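Proteolytically activated form of PPO4 Tyrosinase (Agaricus bisporus var. bisporus H97, PDB 4OUA) uses a pair of copper ions to hydroxylate monophenols and oxidise the resulting o-diphenols to o-quinones, the first step of melanin synthesis. Local coordinates at residues Y78-Q83 / T88-Y93. Residues are numbered along the deposited sequence; the frame is centred on the assembly and turned at random.
Sequences YCTHSQ and TWHRVY. With CU1 (copper (I) ion), chain C.
One face of the Trp-89 indole carries the backbone of 78-80: the CA of Cys-79 sits 3.3 Å from the centroid of the six-membered ring, 15° off its normal, a CH-pi contact, while the CG2 of Thr-80 makes a second over the five-membered ring. The His-90 imidazole has CE3 of Trp-89 over one face; at its edge, near the ring plane, lie the Thr-80 carbonyl oxygen and NE2 of His-81. Trp-89 has CG anti to its own N (chi1 -177°), which lays the indole against the loop, and its NE1 is hydrogen-bonded to the carbonyl oxygen of Glu-326. The planes of the His-81 and His-90 rings meet obliquely at 60°, and the NE2 atoms of both bind one copper ion at 2.1 Å; water 1 and His-56 complete this site, the CuA half of the type-3 dicopper centre of tyrosinases. The ND1 of His-90 is hydrogen-bonded to the carbonyl oxygen of Phe-86, which, with the copper bond at NE2, holds the ring's rotation. Cys-79 SG is bonded covalently to His-81 CE1 at 1.8 Å, the Cys-His thioether found in fungal tyrosinases and some other type-3 copper proteins. This crosslink ties the copper ligand His-81 to the Cys-79 side chain, limits rotation of its imidazole and probably tunes its donor strength toward copper.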
# COMPACT_ATOMS: atom_id res chain seq x y z
N TYR A 78 11.61 4.82 6.90
CA TYR A 78 12.20 4.40 5.63
C TYR A 78 11.52 5.08 4.45
O TYR A 78 12.17 5.37 3.44
CB TYR A 78 12.12 2.88 5.46
CG TYR A 78 13.32 2.11 5.95
CD1 TYR A 78 14.57 2.29 5.36
CD2 TYR A 78 13.21 1.19 6.97
CE1 TYR A 78 15.67 1.58 5.79
CE2 TYR A 78 14.31 0.47 7.41
CZ TYR A 78 15.54 0.67 6.82
OH TYR A 78 16.63 -0.04 7.26
N CYS A 79 10.22 5.32 4.58
CA CYS A 79 9.41 5.82 3.48
C CYS A 79 9.94 7.14 2.93
O CYS A 79 10.36 8.02 3.67
CB CYS A 79 7.95 5.99 3.91
SG CYS A 79 7.65 7.31 5.11
N THR A 80 9.92 7.25 1.60
CA THR A 80 10.40 8.44 0.92
C THR A 80 9.23 9.35 0.56
O THR A 80 8.35 8.97 -0.22
CB THR A 80 11.18 8.08 -0.35
OG1 THR A 80 10.32 7.34 -1.23
CG2 THR A 80 12.39 7.23 -0.00
N HIS A 81 9.22 10.55 1.12
CA HIS A 81 8.13 11.48 0.91
C HIS A 81 8.66 12.86 0.53
O HIS A 81 9.71 13.28 1.01
CB HIS A 81 7.26 11.57 2.17
CG HIS A 81 6.80 10.24 2.68
ND1 HIS A 81 7.33 9.66 3.82
CD2 HIS A 81 5.88 9.37 2.21
CE1 HIS A 81 6.74 8.49 4.02
NE2 HIS A 81 5.86 8.30 3.06
N SER A 82 7.94 13.54 -0.35
CA SER A 82 8.33 14.86 -0.83
C SER A 82 9.60 14.80 -1.68
O SER A 82 10.30 15.80 -1.84
CB SER A 82 8.54 15.82 0.35
OG SER A 82 7.39 15.86 1.18
N GLN A 83 9.88 13.63 -2.23
CA GLN A 83 11.07 13.44 -3.05
C GLN A 83 10.77 12.58 -4.28
O GLN A 83 9.74 11.92 -4.35
CB GLN A 83 12.20 12.81 -2.23
CG GLN A 83 11.74 11.69 -1.32
CD GLN A 83 12.87 10.77 -0.93
OE1 GLN A 83 13.64 10.32 -1.78
NE2 GLN A 83 12.98 10.47 0.36
N THR A 88 8.54 4.96 -6.63
CA THR A 88 9.28 3.71 -6.76
C THR A 88 9.50 3.02 -5.42
O THR A 88 9.44 1.79 -5.33
CB THR A 88 10.65 3.93 -7.43
OG1 THR A 88 11.40 4.90 -6.70
CG2 THR A 88 10.47 4.41 -8.86
N TRP A 89 9.77 3.80 -4.37
CA TRP A 89 10.03 3.22 -3.05
C TRP A 89 8.80 2.50 -2.52
O TRP A 89 8.91 1.47 -1.85
CB TRP A 89 10.47 4.30 -2.06
CG TRP A 89 10.81 3.74 -0.71
CD1 TRP A 89 12.04 3.37 -0.26
CD2 TRP A 89 9.89 3.47 0.37
NE1 TRP A 89 11.95 2.89 1.03
CE2 TRP A 89 10.65 2.94 1.44
CE3 TRP A 89 8.51 3.63 0.53
CZ2 TRP A 89 10.07 2.58 2.65
CZ3 TRP A 89 7.94 3.26 1.73
CH2 TRP A 89 8.72 2.74 2.78
N HIS A 90 7.62 3.04 -2.81
CA HIS A 90 6.38 2.47 -2.31
C HIS A 90 5.94 1.28 -3.16
O HIS A 90 5.24 0.39 -2.67
CB HIS A 90 5.28 3.54 -2.26
CG HIS A 90 5.47 4.54 -1.16
ND1 HIS A 90 6.43 5.53 -1.21
CD2 HIS A 90 4.84 4.69 0.03
CE1 HIS A 90 6.37 6.25 -0.11
NE2 HIS A 90 5.41 5.76 0.66
N ARG A 91 6.35 1.27 -4.42
CA ARG A 91 6.05 0.15 -5.31
C ARG A 91 6.66 -1.14 -4.77
O ARG A 91 6.00 -2.19 -4.73
CB ARG A 91 6.56 0.41 -6.72
CG ARG A 91 6.73 -0.85 -7.56
CD ARG A 91 6.69 -0.54 -9.04
NE ARG A 91 5.34 -0.19 -9.48
CZ ARG A 91 5.02 0.17 -10.72
NH1 ARG A 91 5.96 0.23 -11.65
NH2 ARG A 91 3.77 0.48 -11.02
N VAL A 92 7.91 -1.06 -4.35
CA VAL A 92 8.62 -2.22 -3.82
C VAL A 92 8.25 -2.44 -2.36
O VAL A 92 8.48 -3.53 -1.81
CB VAL A 92 10.15 -2.05 -3.98
CG1 VAL A 92 10.63 -0.82 -3.22
CG2 VAL A 92 10.88 -3.30 -3.51
N TYR A 93 7.68 -1.42 -1.73
CA TYR A 93 7.21 -1.53 -0.35
C TYR A 93 6.01 -2.47 -0.27
O TYR A 93 5.94 -3.33 0.61
CB TYR A 93 6.85 -0.16 0.21
CG TYR A 93 6.53 -0.16 1.70
CD1 TYR A 93 6.99 -1.18 2.53
CD2 TYR A 93 5.76 0.85 2.26
CE1 TYR A 93 6.69 -1.18 3.88
CE2 TYR A 93 5.47 0.85 3.61
CZ TYR A 93 5.94 -0.16 4.42
OH TYR A 93 5.64 -0.16 5.76
CU CU1 C . 4.96 6.46 2.57
O HOH W 1 2.84 7.54 2.96